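Local coordinates for ABC transporter substrate-binding protein (Vibrio cholerae, PDB 3LKV), which probably serves as the substrate-binding component of an ABC transporter, and holds a phenylalanine in the cleft between its two lobes, at residues A[23-28]-A[95-100]; A[118-123]-A[244-249]; A[72-77]-A[252-257]; A[108-113]-A[268-273]; A[19-24]-A[227-232]. All coordinates share one frame; numbering follows the deposited sequence.

Contact 1. Residues A[23-28]-A[95-100]. With PHE (phenylalanine), chain B.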
# COMPACT_ATOMS: atom_id res chain seq x y z
N ASP A 23 9.37 7.72 5.68
CA ASP A 23 8.29 6.76 5.50
C ASP A 23 7.15 6.99 6.47
O ASP A 23 6.01 6.76 6.10
CB ASP A 23 8.77 5.31 5.59
CG ASP A 23 9.66 4.91 4.38
OD1 ASP A 23 9.82 5.67 3.38
OD2 ASP A 23 10.22 3.81 4.44
N ALA A 24 7.43 7.44 7.69
CA ALA A 24 6.35 7.71 8.63
C ALA A 24 5.61 8.97 8.16
O ALA A 24 4.41 9.06 8.29
CB ALA A 24 6.86 7.90 10.09
N THR A 25 6.34 9.94 7.63
CA THR A 25 5.72 11.14 7.15
C THR A 25 4.76 10.79 6.03
O THR A 25 3.64 11.26 6.00
CB THR A 25 6.75 12.13 6.65
OG1 THR A 25 7.63 12.47 7.73
CG2 THR A 25 6.10 13.37 6.18
N ARG A 26 5.21 9.94 5.12
CA ARG A 26 4.39 9.54 3.99
C ARG A 26 3.14 8.76 4.43
O ARG A 26 2.08 8.95 3.87
CB ARG A 26 5.22 8.73 2.99
CG ARG A 26 4.45 8.43 1.73
CD ARG A 26 5.25 7.88 0.62
NE ARG A 26 5.33 6.41 0.71
CZ ARG A 26 6.38 5.74 1.16
NH1 ARG A 26 7.45 6.38 1.60
NH2 ARG A 26 6.35 4.44 1.20
N GLN A 27 3.27 7.87 5.41
CA GLN A 27 2.12 7.13 5.90
C GLN A 27 1.11 8.07 6.56
O GLN A 27 -0.12 7.94 6.42
CB GLN A 27 2.56 6.09 6.92
CG GLN A 27 1.42 5.13 7.36
CD GLN A 27 0.83 4.34 6.20
OE1 GLN A 27 1.53 3.57 5.57
NE2 GLN A 27 -0.49 4.51 5.93
N GLY A 28 1.66 9.00 7.31
CA GLY A 28 0.84 10.03 7.94
C GLY A 28 0.04 10.86 6.96
O GLY A 28 -1.14 11.18 7.20
N PHE A 95 5.66 21.03 0.54
CA PHE A 95 6.82 20.30 1.01
C PHE A 95 6.54 19.92 2.44
O PHE A 95 5.66 20.50 3.11
CB PHE A 95 8.11 21.12 0.94
CG PHE A 95 8.04 22.45 1.69
CD1 PHE A 95 8.16 22.48 3.07
CD2 PHE A 95 7.88 23.62 1.02
CE1 PHE A 95 8.11 23.66 3.74
CE2 PHE A 95 7.83 24.84 1.69
CZ PHE A 95 7.95 24.85 3.05
N THR A 96 7.26 18.90 2.88
CA THR A 96 7.11 18.39 4.20
C THR A 96 8.40 17.77 4.70
O THR A 96 9.21 17.32 3.96
CB THR A 96 5.89 17.45 4.28
OG1 THR A 96 5.65 17.18 5.66
CG2 THR A 96 6.07 16.12 3.50
N ALA A 97 8.60 17.84 6.00
CA ALA A 97 9.79 17.40 6.67
C ALA A 97 10.99 18.07 6.07
O ALA A 97 12.04 17.45 5.84
CB ALA A 97 9.91 15.81 6.62
N VAL A 98 10.83 19.37 5.81
CA VAL A 98 11.96 20.19 5.33
C VAL A 98 12.51 21.06 6.47
O VAL A 98 11.79 21.85 7.11
CB VAL A 98 11.55 21.06 4.16
CG1 VAL A 98 12.61 22.17 3.94
CG2 VAL A 98 11.27 20.17 2.90
N THR A 99 13.80 20.93 6.73
CA THR A 99 14.42 21.54 7.89
C THR A 99 14.35 23.08 7.86
O THR A 99 13.93 23.72 8.84
CB THR A 99 15.89 21.07 7.98
OG1 THR A 99 15.93 19.68 8.42
CG2 THR A 99 16.72 22.01 8.85
N ASP A 100 14.74 23.67 6.73
CA ASP A 100 14.82 25.16 6.60
C ASP A 100 14.45 25.59 5.18
O ASP A 100 15.29 25.70 4.28
CB ASP A 100 16.21 25.63 6.94
CG ASP A 100 16.43 27.11 6.66
OD1 ASP A 100 15.46 27.86 6.47
OD2 ASP A 100 17.60 27.51 6.60
N PHE B . 14.40 17.50 7.49
CA PHE B . 15.16 16.65 6.48
C PHE B . 15.25 17.43 5.15
O PHE B . 15.07 18.68 5.19
CB PHE B . 14.53 15.25 6.32
CG PHE B . 14.86 14.31 7.47
CD1 PHE B . 16.15 13.77 7.61
CD2 PHE B . 13.91 13.98 8.41
CE1 PHE B . 16.46 12.95 8.65
CE2 PHE B . 14.21 13.15 9.45
CZ PHE B . 15.48 12.63 9.60
OXT PHE B . 15.54 16.90 4.05

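Contact 2. Residues A[118-123]-A[244-249]. With PHE (phenylalanine), chain B.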
# COMPACT_ATOMS: atom_id res chain seq x y z
N THR A 118 4.23 25.80 -0.52
CA THR A 118 3.96 25.93 0.89
C THR A 118 4.24 24.62 1.57
O THR A 118 4.66 23.69 0.89
CB THR A 118 2.51 26.35 1.21
OG1 THR A 118 2.43 26.70 2.61
CG2 THR A 118 1.56 25.26 0.90
N GLY A 119 4.03 24.54 2.88
CA GLY A 119 4.17 23.26 3.58
C GLY A 119 4.66 23.31 5.02
O GLY A 119 4.37 24.23 5.75
N LEU A 120 5.40 22.30 5.41
CA LEU A 120 5.74 22.07 6.81
C LEU A 120 7.25 21.88 7.00
O LEU A 120 7.90 21.09 6.30
CB LEU A 120 5.01 20.85 7.33
CG LEU A 120 3.65 21.02 8.01
CD1 LEU A 120 2.63 19.83 7.87
CD2 LEU A 120 3.93 21.27 9.51
N SER A 121 7.78 22.59 7.99
CA SER A 121 9.16 22.48 8.36
C SER A 121 9.39 21.66 9.63
O SER A 121 8.64 21.82 10.61
CB SER A 121 9.74 23.88 8.59
OG SER A 121 11.03 23.76 9.16
N ASP A 122 10.46 20.84 9.63
CA ASP A 122 10.89 20.06 10.85
C ASP A 122 12.20 20.59 11.42
O ASP A 122 13.09 19.82 11.79
CB ASP A 122 11.02 18.55 10.61
CG ASP A 122 12.12 18.19 9.61
OD1 ASP A 122 12.37 19.03 8.74
OD2 ASP A 122 12.73 17.08 9.67
N LEU A 123 12.30 21.92 11.49
CA LEU A 123 13.52 22.59 11.93
C LEU A 123 13.90 22.07 13.31
O LEU A 123 13.09 22.15 14.18
CB LEU A 123 13.31 24.09 11.99
CG LEU A 123 14.52 24.84 12.58
CD1 LEU A 123 15.75 24.59 11.71
CD2 LEU A 123 14.27 26.35 12.72
N TYR A 244 5.10 10.93 11.86
CA TYR A 244 3.77 10.47 11.42
C TYR A 244 2.79 11.64 11.55
O TYR A 244 2.07 11.92 10.64
CB TYR A 244 3.32 9.22 12.18
CG TYR A 244 1.93 8.79 11.85
CD1 TYR A 244 1.68 7.95 10.78
CD2 TYR A 244 0.85 9.21 12.59
CE1 TYR A 244 0.39 7.55 10.44
CE2 TYR A 244 -0.46 8.78 12.28
CZ TYR A 244 -0.68 7.97 11.20
OH TYR A 244 -1.97 7.56 10.87
N GLN A 245 2.84 12.38 12.66
CA GLN A 245 1.91 13.49 12.85
C GLN A 245 2.16 14.64 11.93
O GLN A 245 1.24 15.37 11.55
CB GLN A 245 1.91 14.00 14.31
CG GLN A 245 1.27 13.03 15.33
CD GLN A 245 -0.14 12.53 14.92
OE1 GLN A 245 -0.92 13.27 14.32
NE2 GLN A 245 -0.42 11.28 15.22
N ILE A 246 3.42 14.86 11.61
CA ILE A 246 3.76 15.86 10.59
C ILE A 246 3.13 15.47 9.25
O ILE A 246 2.62 16.29 8.53
CB ILE A 246 5.30 15.96 10.40
CG1 ILE A 246 5.95 16.60 11.63
CG2 ILE A 246 5.66 16.73 9.07
CD1 ILE A 246 7.54 16.49 11.61
N GLY A 247 3.18 14.19 8.91
CA GLY A 247 2.50 13.74 7.71
C GLY A 247 0.99 13.99 7.80
O GLY A 247 0.40 14.51 6.86
N VAL A 248 0.39 13.66 8.94
CA VAL A 248 -1.03 13.95 9.13
C VAL A 248 -1.34 15.42 8.95
O VAL A 248 -2.29 15.79 8.25
CB VAL A 248 -1.55 13.42 10.50
CG1 VAL A 248 -3.05 13.87 10.77
CG2 VAL A 248 -1.40 11.88 10.56
N GLN A 249 -0.51 16.30 9.48
CA GLN A 249 -0.76 17.74 9.26
C GLN A 249 -0.51 18.16 7.84
O GLN A 249 -1.10 19.13 7.38
CB GLN A 249 0.15 18.61 10.11
CG GLN A 249 -0.02 18.62 11.60
CD GLN A 249 1.07 19.53 12.25
OE1 GLN A 249 1.27 20.70 11.86
NE2 GLN A 249 1.78 18.97 13.19
N PHE B . 14.40 17.50 7.49
CA PHE B . 15.16 16.65 6.48
C PHE B . 15.25 17.43 5.15
O PHE B . 15.07 18.68 5.19
CB PHE B . 14.53 15.25 6.32
CG PHE B . 14.86 14.31 7.47
CD1 PHE B . 16.15 13.77 7.61
CD2 PHE B . 13.91 13.98 8.41
CE1 PHE B . 16.46 12.95 8.65
CE2 PHE B . 14.21 13.15 9.45
CZ PHE B . 15.48 12.63 9.60
OXT PHE B . 15.54 16.90 4.05

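Contact 3. Residues A[72-77]-A[252-257]. With PHE (phenylalanine), chain B.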
# COMPACT_ATOMS: atom_id res chain seq x y z
N VAL A 72 -1.71 18.09 -6.97
CA VAL A 72 -0.80 18.58 -5.95
C VAL A 72 0.44 17.72 -5.93
O VAL A 72 0.36 16.48 -6.04
CB VAL A 72 -1.44 18.58 -4.49
CG1 VAL A 72 -0.44 19.14 -3.49
CG2 VAL A 72 -2.72 19.42 -4.46
N LEU A 73 1.58 18.39 -5.82
CA LEU A 73 2.86 17.70 -5.71
C LEU A 73 3.32 17.81 -4.26
O LEU A 73 3.16 18.87 -3.66
CB LEU A 73 3.90 18.31 -6.62
CG LEU A 73 3.69 18.16 -8.12
CD1 LEU A 73 4.38 19.36 -8.84
CD2 LEU A 73 4.28 16.82 -8.58
N VAL A 74 3.83 16.72 -3.70
CA VAL A 74 4.29 16.72 -2.32
C VAL A 74 5.77 16.35 -2.33
O VAL A 74 6.16 15.30 -2.93
CB VAL A 74 3.51 15.71 -1.44
CG1 VAL A 74 4.15 15.64 -0.05
CG2 VAL A 74 2.01 16.11 -1.33
N GLY A 75 6.59 17.22 -1.79
CA GLY A 75 8.01 16.91 -1.71
C GLY A 75 8.38 16.61 -0.28
O GLY A 75 8.38 17.51 0.59
N ILE A 76 8.70 15.36 -0.01
CA ILE A 76 9.09 14.98 1.31
C ILE A 76 10.64 15.00 1.34
O ILE A 76 11.31 14.21 0.65
CB ILE A 76 8.61 13.56 1.63
CG1 ILE A 76 7.10 13.45 1.55
CG2 ILE A 76 9.10 13.14 2.98
CD1 ILE A 76 6.56 11.96 1.83
N ALA A 77 11.18 15.90 2.16
CA ALA A 77 12.62 16.13 2.35
C ALA A 77 13.12 17.17 1.35
O ALA A 77 12.50 17.43 0.32
CB ALA A 77 13.45 14.82 2.29
N ASP A 252 -3.70 18.33 5.77
CA ASP A 252 -4.45 19.56 5.86
C ASP A 252 -4.11 20.52 4.74
O ASP A 252 -5.00 21.10 4.19
CB ASP A 252 -4.20 20.34 7.17
CG ASP A 252 -4.69 19.62 8.41
OD1 ASP A 252 -5.43 18.60 8.30
OD2 ASP A 252 -4.33 20.09 9.52
N TYR A 253 -2.83 20.71 4.44
CA TYR A 253 -2.44 21.59 3.35
C TYR A 253 -2.93 21.03 1.99
O TYR A 253 -3.55 21.72 1.15
CB TYR A 253 -0.88 21.74 3.31
CG TYR A 253 -0.27 22.65 4.37
CD1 TYR A 253 0.11 23.96 4.06
CD2 TYR A 253 -0.02 22.19 5.66
CE1 TYR A 253 0.64 24.82 4.99
CE2 TYR A 253 0.53 23.09 6.66
CZ TYR A 253 0.86 24.39 6.30
OH TYR A 253 1.43 25.26 7.21
N VAL A 254 -2.63 19.77 1.75
CA VAL A 254 -3.06 19.15 0.50
C VAL A 254 -4.59 19.26 0.33
O VAL A 254 -5.06 19.68 -0.71
CB VAL A 254 -2.60 17.70 0.44
CG1 VAL A 254 -3.20 17.02 -0.77
CG2 VAL A 254 -1.06 17.62 0.40
N ALA A 255 -5.38 18.95 1.36
CA ALA A 255 -6.84 19.04 1.21
C ALA A 255 -7.27 20.48 0.95
O ALA A 255 -8.15 20.72 0.11
CB ALA A 255 -7.62 18.44 2.38
N ALA A 256 -6.65 21.44 1.64
CA ALA A 256 -7.07 22.84 1.47
C ALA A 256 -6.78 23.24 0.03
O ALA A 256 -7.58 23.88 -0.62
CB ALA A 256 -6.34 23.76 2.50
N ILE A 257 -5.67 22.78 -0.52
CA ILE A 257 -5.33 23.17 -1.90
C ILE A 257 -6.31 22.54 -2.88
O ILE A 257 -6.77 23.17 -3.84
CB ILE A 257 -3.86 22.81 -2.23
CG1 ILE A 257 -2.96 23.73 -1.41
CG2 ILE A 257 -3.56 22.90 -3.74
CD1 ILE A 257 -1.47 23.38 -1.35
N PHE B . 14.40 17.50 7.49
CA PHE B . 15.16 16.65 6.48
C PHE B . 15.25 17.43 5.15
O PHE B . 15.07 18.68 5.19
CB PHE B . 14.53 15.25 6.32
CG PHE B . 14.86 14.31 7.47
CD1 PHE B . 16.15 13.77 7.61
CD2 PHE B . 13.91 13.98 8.41
CE1 PHE B . 16.46 12.95 8.65
CE2 PHE B . 14.21 13.15 9.45
CZ PHE B . 15.48 12.63 9.60
OXT PHE B . 15.54 16.90 4.05

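Contact 4. Residues A[108-113]-A[268-273]. With ZN (zinc ion), chain D.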
# COMPACT_ATOMS: atom_id res chain seq x y z
N LYS A 108 10.39 32.35 -0.20
CA LYS A 108 11.09 33.58 0.19
C LYS A 108 10.99 33.83 1.72
O LYS A 108 11.89 34.36 2.35
CB LYS A 108 10.51 34.75 -0.60
CG LYS A 108 11.46 35.97 -0.56
CD LYS A 108 10.88 37.26 -1.16
CE LYS A 108 11.56 38.47 -0.50
NZ LYS A 108 11.42 39.70 -1.28
N GLN A 109 9.86 33.46 2.30
CA GLN A 109 9.66 33.57 3.75
C GLN A 109 8.52 32.64 4.16
O GLN A 109 7.71 32.23 3.34
CB GLN A 109 9.34 35.04 4.17
CG GLN A 109 7.92 35.56 3.79
CD GLN A 109 7.83 36.05 2.34
OE1 GLN A 109 8.74 36.68 1.84
NE2 GLN A 109 6.73 35.78 1.69
N LEU A 110 8.44 32.35 5.44
CA LEU A 110 7.42 31.43 5.94
C LEU A 110 5.98 32.02 5.94
O LEU A 110 5.04 31.30 5.64
CB LEU A 110 7.80 30.96 7.32
CG LEU A 110 9.18 30.28 7.39
CD1 LEU A 110 9.53 30.02 8.88
CD2 LEU A 110 9.23 29.02 6.53
N GLU A 111 5.84 33.31 6.22
CA GLU A 111 4.52 33.96 6.24
C GLU A 111 4.06 34.30 4.82
O GLU A 111 4.71 35.03 4.11
CB GLU A 111 4.57 35.23 7.10
CG GLU A 111 3.21 36.04 7.27
CD GLU A 111 2.09 35.23 7.97
OE1 GLU A 111 2.41 34.28 8.68
OE2 GLU A 111 0.86 35.52 7.79
N GLN A 112 2.93 33.76 4.38
CA GLN A 112 2.41 34.14 3.06
C GLN A 112 3.46 33.95 1.91
O GLN A 112 3.86 34.88 1.22
CB GLN A 112 1.86 35.60 3.12
CG GLN A 112 0.55 35.75 3.97
CD GLN A 112 -0.55 34.82 3.48
OE1 GLN A 112 -1.18 35.08 2.46
NE2 GLN A 112 -0.78 33.72 4.20
N PRO A 113 3.90 32.72 1.71
CA PRO A 113 5.00 32.53 0.78
C PRO A 113 4.74 33.08 -0.61
O PRO A 113 5.67 33.46 -1.30
CB PRO A 113 5.22 31.02 0.78
CG PRO A 113 4.19 30.42 1.70
CD PRO A 113 3.55 31.52 2.47
N VAL A 268 3.66 28.68 6.10
CA VAL A 268 4.45 27.50 6.37
C VAL A 268 4.42 27.21 7.89
O VAL A 268 4.66 28.07 8.70
CB VAL A 268 5.90 27.70 5.89
CG1 VAL A 268 6.86 26.58 6.45
CG2 VAL A 268 5.93 27.74 4.42
N GLN A 269 4.16 25.99 8.26
CA GLN A 269 4.08 25.64 9.66
C GLN A 269 5.40 25.05 10.12
O GLN A 269 6.02 24.26 9.41
CB GLN A 269 2.98 24.59 9.80
CG GLN A 269 2.69 24.17 11.20
CD GLN A 269 1.84 25.21 11.88
OE1 GLN A 269 0.87 25.72 11.28
NE2 GLN A 269 2.23 25.58 13.12
N VAL A 270 5.84 25.41 11.33
CA VAL A 270 7.05 24.83 11.89
C VAL A 270 6.66 23.79 12.93
O VAL A 270 5.87 24.09 13.79
CB VAL A 270 7.97 25.93 12.46
CG1 VAL A 270 9.28 25.31 12.95
CG2 VAL A 270 8.25 27.04 11.38
N ALA A 271 7.15 22.57 12.84
CA ALA A 271 6.83 21.54 13.84
C ALA A 271 7.26 21.96 15.26
O ALA A 271 8.22 22.70 15.44
CB ALA A 271 7.49 20.24 13.51
N LYS A 272 6.50 21.48 16.25
CA LYS A 272 6.81 21.75 17.69
C LYS A 272 6.65 20.48 18.53
O LYS A 272 6.04 19.50 18.09
CB LYS A 272 5.90 22.84 18.24
CG LYS A 272 5.92 24.19 17.48
CD LYS A 272 7.24 25.00 17.69
CE LYS A 272 7.26 26.31 16.80
NZ LYS A 272 8.48 27.15 16.95
N GLY A 273 7.22 20.49 19.73
CA GLY A 273 7.06 19.36 20.66
C GLY A 273 7.79 18.12 20.20
O GLY A 273 7.32 17.36 19.36
ZN ZN D . -0.32 34.26 8.23

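Contact 5. Residues A[19-24]-A[227-232]. With PHE (phenylalanine), chain B.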
# COMPACT_ATOMS: atom_id res chain seq x y z
N HIS A 19 13.92 6.25 4.37
CA HIS A 19 14.37 5.99 5.73
C HIS A 19 13.19 6.20 6.66
O HIS A 19 12.22 6.83 6.28
CB HIS A 19 15.63 6.81 6.11
CG HIS A 19 15.49 8.30 6.11
ND1 HIS A 19 14.94 9.00 7.17
CD2 HIS A 19 15.93 9.25 5.25
CE1 HIS A 19 15.01 10.30 6.93
NE2 HIS A 19 15.61 10.48 5.77
N PRO A 20 13.23 5.59 7.86
CA PRO A 20 11.99 5.51 8.63
C PRO A 20 11.25 6.82 8.88
O PRO A 20 10.03 6.84 8.76
CB PRO A 20 12.44 4.87 9.95
CG PRO A 20 13.58 3.92 9.56
CD PRO A 20 14.26 4.63 8.35
N ALA A 21 11.96 7.92 9.17
CA ALA A 21 11.26 9.20 9.40
C ALA A 21 10.44 9.63 8.18
O ALA A 21 9.28 10.11 8.29
CB ALA A 21 12.18 10.31 9.81
N LEU A 22 11.02 9.48 7.01
CA LEU A 22 10.30 9.95 5.81
C LEU A 22 9.17 9.02 5.44
O LEU A 22 8.12 9.48 4.95
CB LEU A 22 11.22 10.12 4.64
CG LEU A 22 12.39 11.08 4.90
CD1 LEU A 22 13.13 11.23 3.63
CD2 LEU A 22 11.92 12.43 5.41
N ASP A 23 9.37 7.72 5.68
CA ASP A 23 8.29 6.76 5.50
C ASP A 23 7.15 6.99 6.47
O ASP A 23 6.01 6.76 6.10
CB ASP A 23 8.77 5.31 5.59
CG ASP A 23 9.66 4.91 4.38
OD1 ASP A 23 9.82 5.67 3.38
OD2 ASP A 23 10.22 3.81 4.44
N ALA A 24 7.43 7.44 7.69
CA ALA A 24 6.35 7.71 8.63
C ALA A 24 5.61 8.97 8.16
O ALA A 24 4.41 9.06 8.29
CB ALA A 24 6.86 7.90 10.09
N ALA A 227 16.59 12.54 15.79
CA ALA A 227 15.39 11.83 15.36
C ALA A 227 15.25 10.56 16.19
O ALA A 227 16.23 9.89 16.45
CB ALA A 227 15.48 11.45 13.86
N THR A 228 14.02 10.22 16.51
CA THR A 228 13.66 8.99 17.24
C THR A 228 14.09 7.72 16.53
O THR A 228 14.52 6.76 17.17
CB THR A 228 12.16 8.95 17.43
OG1 THR A 228 11.77 10.16 18.08
CG2 THR A 228 11.70 7.76 18.26
N SER A 229 13.98 7.72 15.21
CA SER A 229 14.44 6.58 14.43
C SER A 229 15.93 6.30 14.77
O SER A 229 16.37 5.16 14.70
CB SER A 229 14.24 6.80 12.93
OG SER A 229 14.82 8.05 12.49
N TYR A 230 16.69 7.30 15.17
CA TYR A 230 18.09 7.02 15.47
C TYR A 230 18.28 6.26 16.81
O TYR A 230 19.18 5.43 16.90
CB TYR A 230 18.92 8.28 15.47
CG TYR A 230 18.90 9.10 14.20
CD1 TYR A 230 18.52 8.58 12.99
CD2 TYR A 230 19.37 10.40 14.22
CE1 TYR A 230 18.53 9.34 11.85
CE2 TYR A 230 19.42 11.17 13.08
CZ TYR A 230 18.98 10.65 11.91
OH TYR A 230 19.04 11.45 10.80
N VAL A 231 17.42 6.53 17.80
CA VAL A 231 17.50 5.89 19.11
C VAL A 231 17.13 4.43 18.95
O VAL A 231 17.77 3.53 19.53
CB VAL A 231 16.64 6.62 20.19
CG1 VAL A 231 15.15 6.41 19.93
CG2 VAL A 231 16.91 6.08 21.55
N GLU A 232 16.15 4.19 18.07
CA GLU A 232 15.75 2.82 17.72
C GLU A 232 16.95 2.00 17.24
O GLU A 232 16.98 0.79 17.45
CB GLU A 232 14.61 2.81 16.68
CG GLU A 232 13.20 3.08 17.28
CD GLU A 232 12.16 3.63 16.28
OE1 GLU A 232 12.34 3.54 15.04
OE2 GLU A 232 11.12 4.16 16.75
N PHE B . 14.40 17.50 7.49
CA PHE B . 15.16 16.65 6.48
C PHE B . 15.25 17.43 5.15
O PHE B . 15.07 18.68 5.19
CB PHE B . 14.53 15.25 6.32
CG PHE B . 14.86 14.31 7.47
CD1 PHE B . 16.15 13.77 7.61
CD2 PHE B . 13.91 13.98 8.41
CE1 PHE B . 16.46 12.95 8.65
CE2 PHE B . 14.21 13.15 9.45
CZ PHE B . 15.48 12.63 9.60
OXT PHE B . 15.54 16.90 4.05
O HOH W 1 14.99 8.07 9.71

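Contact 1. Residues A[23-28]-A[95-100]
Thr25 and Ala97 mark the closest backbone approach here, their CA atoms 7.5 Å apart, where helix 23-28 passes the corner that the chain turns at Ala97. The backbone of Ala97 is in the left-handed helical region (phi 56°, psi 42°). Thr25 and Thr96 meet tip to tip, methyl against methyl, with CG2 of Thr25 3.8 Å from CG2 of Thr96. The torsion of Thr25 sorts its two branches: CG2 lies anti to the backbone N and faces the strand, while OG1 lies beside that N and bonds to Ala21 O one turn earlier. The hydroxyl of Thr96 is likewise engaged elsewhere, with Thr250 OG1. Beyond the corner the chain serves the ligand. The amino N of the bound phenylalanine donates to Ala97 O at 2.9 Å and to Thr99 OG1 at 2.8 Å. In return, Thr99 N donates to the ligand's carboxylate atom O at 3.0 Å. The contact illustrates how a small helix-on-sheet interface can lie next to ligand-binding residues: Thr96 pairs with Gly75 of strand 72-76 and with Ala77 just beyond it, strand 117-121 pairs with Phe95, and helix 243-258 lies against Thr96 and Ala97.

Contact 2. Residues A[118-123]-A[244-249]
Leu120 has a chi1 of -92°, well off a staggered value, and this sends its CD1 methyl into the side of helix 244-249, while Asp122, with CG lodged between its backbone N and carbonyl carbon (chi1 65°), swings its carboxylate to the ligand. CD1 of Leu120 rests on the helix backbone as much as on side chains: it is 3.6 Å from Ile246 O and equally far from CB of Gln249. The Leu120 and Gln249 side chains cross at about a right angle, and CD2 of Leu120 lies 3.6 Å from OE1 of Gln249. One helical turn back, Ile246 points its CD1 to the aliphatic part of Asp122, 4.2 Å from CB. No hydrogen bond joins the strand and the helix; the contact is van der Waals packing of methyls on the helix backbone and side chains. Polar work is left to Asp122, whose OD2 accepts from the amino N of the bound phenylalanine at 2.8 Å and is also bonded to Tyr243 OH. The neighbouring ammonium group would be expected to favour the charged form of the carboxylate, and the tyrosine probably helps to hold it in place. Strand, following loop and covering helix are consistent with the type I periplasmic-binding-protein fold, in which the ends of parallel strands carry ligand-binding groups into the cleft between two alpha/beta lobes.

Contact 3. Residues A[72-77]-A[252-257]
Val254 is the first residue of helix 252-257 to meet strand 72-76, and it is also the one that sits nearest in the backbone, its CA 6.9 Å from the CA of Val72. With CG1 anti to the backbone N (chi1 172°), CG2 is left beside that N and reaches two valines of the same strand face. It lies 3.8 Å from CG2 of Val74, the two side chains crossing at about a right angle, and a looser 4.2 Å from CG1 of Val72. Leu33 of helix 20-35 packs against Val254 as well. Nearly one turn further, Ile257 brings its branch methyl to the start of the strand, with CG2 3.7 Å from CG2 of Val72; these side chains cross obliquely, and Ile257 also touches Pro92 and Val94. The two methyls of Val72 are thus divided between successive turns of the helix. The helix and strand axes run almost antiparallel (164°) and approach to 9.7 Å, as expected for a helix laid over a parallel sheet. Just beyond the far end of the strand, Ala77 touches the bound phenylalanine, its CB meeting the carboxylate oxygen OXT. Chemically the interface is branched aliphatic carbon throughout, buried and without a hydrogen bond between the segments, which implies that shape and the exclusion of water, more than directional bonds, set how the helix lies on the strand.

Contact 4. Residues A[108-113]-A[268-273]
The peptide carbonyl of Leu110 is the flat group that receives Val268: the N-H of Val268 points almost straight at Leu110 O (174°), with N 3.0 Å from that O and tilted 25° out of the carbonyl plane. The amide of Gln109 faces inward within its own loop, where NE2 donates to Glu111 O at 3.2 Å and more weakly to Gln112 O, tying the turn together. Leu110 carries most of the apolar contact. Its CD2 is pressed against Val268, 3.4 Å from CG1 and tighter than usual for carbons, while CD1 reaches on to Val270, 4.1 Å from CG2. The CG of Leu110 lies beside its own backbone N (chi1 -57°), and the branched end spans the two valines. Pro113 adds its CG, 4.2 Å from CG2 of Val268. Glu111 points the other way and binds a zinc ion through OE2; Asp267, just ahead of Val268, is the second protein ligand, and its other oxygen takes a bond from Gln112 NE2. The contact exemplifies a surface metal site built from carboxylates of two separate chain segments, next to the point where a loop packs on the edge strand of a parallel sheet.

Contact 5. Residues A[19-24]-A[227-232]
A single water joins Ala21 to Ser229 and is gripped by three protein groups. It lies 2.7 Å from His19 ND1 and 2.8 Å from Ser229 OG, and it accepts the N-H of Ala21, whose N is 3.1 Å away. Ser229 OG takes the position between backbone N and carbonyl carbon (chi1 53°), which turns it to the water. Direct contact between the segments is slight: CB of Pro20 meets CB of Ser229 at 4.0 Å, and no hydrogen bond passes directly between them. The water thus supplies the polar link between the segments. His19 stands at the N-cap position of its helix, and its ring has CG of Leu22 over one face, offset toward the rim, with NE2 bonded to Asn203 OD1. His19, Ala21, Leu22 and Tyr230 line the pocket for the ligand's aromatic ring. CE1 of His19 lies 3.5 Å from CE1 of the bound phenylalanine. On the same ring, CE2 of the bound phenylalanine is 3.5 Å from CB of Ala21. Leu22 and the hydroxyl of Tyr230 add further contacts. Tyr230 is itself steadied by Ala227 CB over the centre of one ring face and by a bond from OH to Leu200 O. Helix 20-35 of one lobe here faces the short, weakly bonded helix at about 228-232 of the other, with helix 203-207 packed against His19, Leu22 and Tyr230.

In the fold
Contacts 1, 2 and 3 are laid over one parallel sheet. The strands of contacts 1 and 3 are neighbours in it, as are those of contacts 1 and 2, and helix 243-258 serves both contact 2 and contact 3. Contact 4 extends the same sheet at its edge, where Ser121 pairs with Gln269 and Ala271. Contact 5 shares helix 20-35 with contact 1 and reaches across to the other lobe, its centre about 21 Å from that of contact 3. Contacts 1 and 2 hold the amino group of the bound phenylalanine, contact 1 also bonds to its carboxylate, which Ala77 of contact 3 touches, and residues of contact 5 lie against its ring. Contact 4 stays apart, with the side chain of Val270 about 11 Å from the ligand.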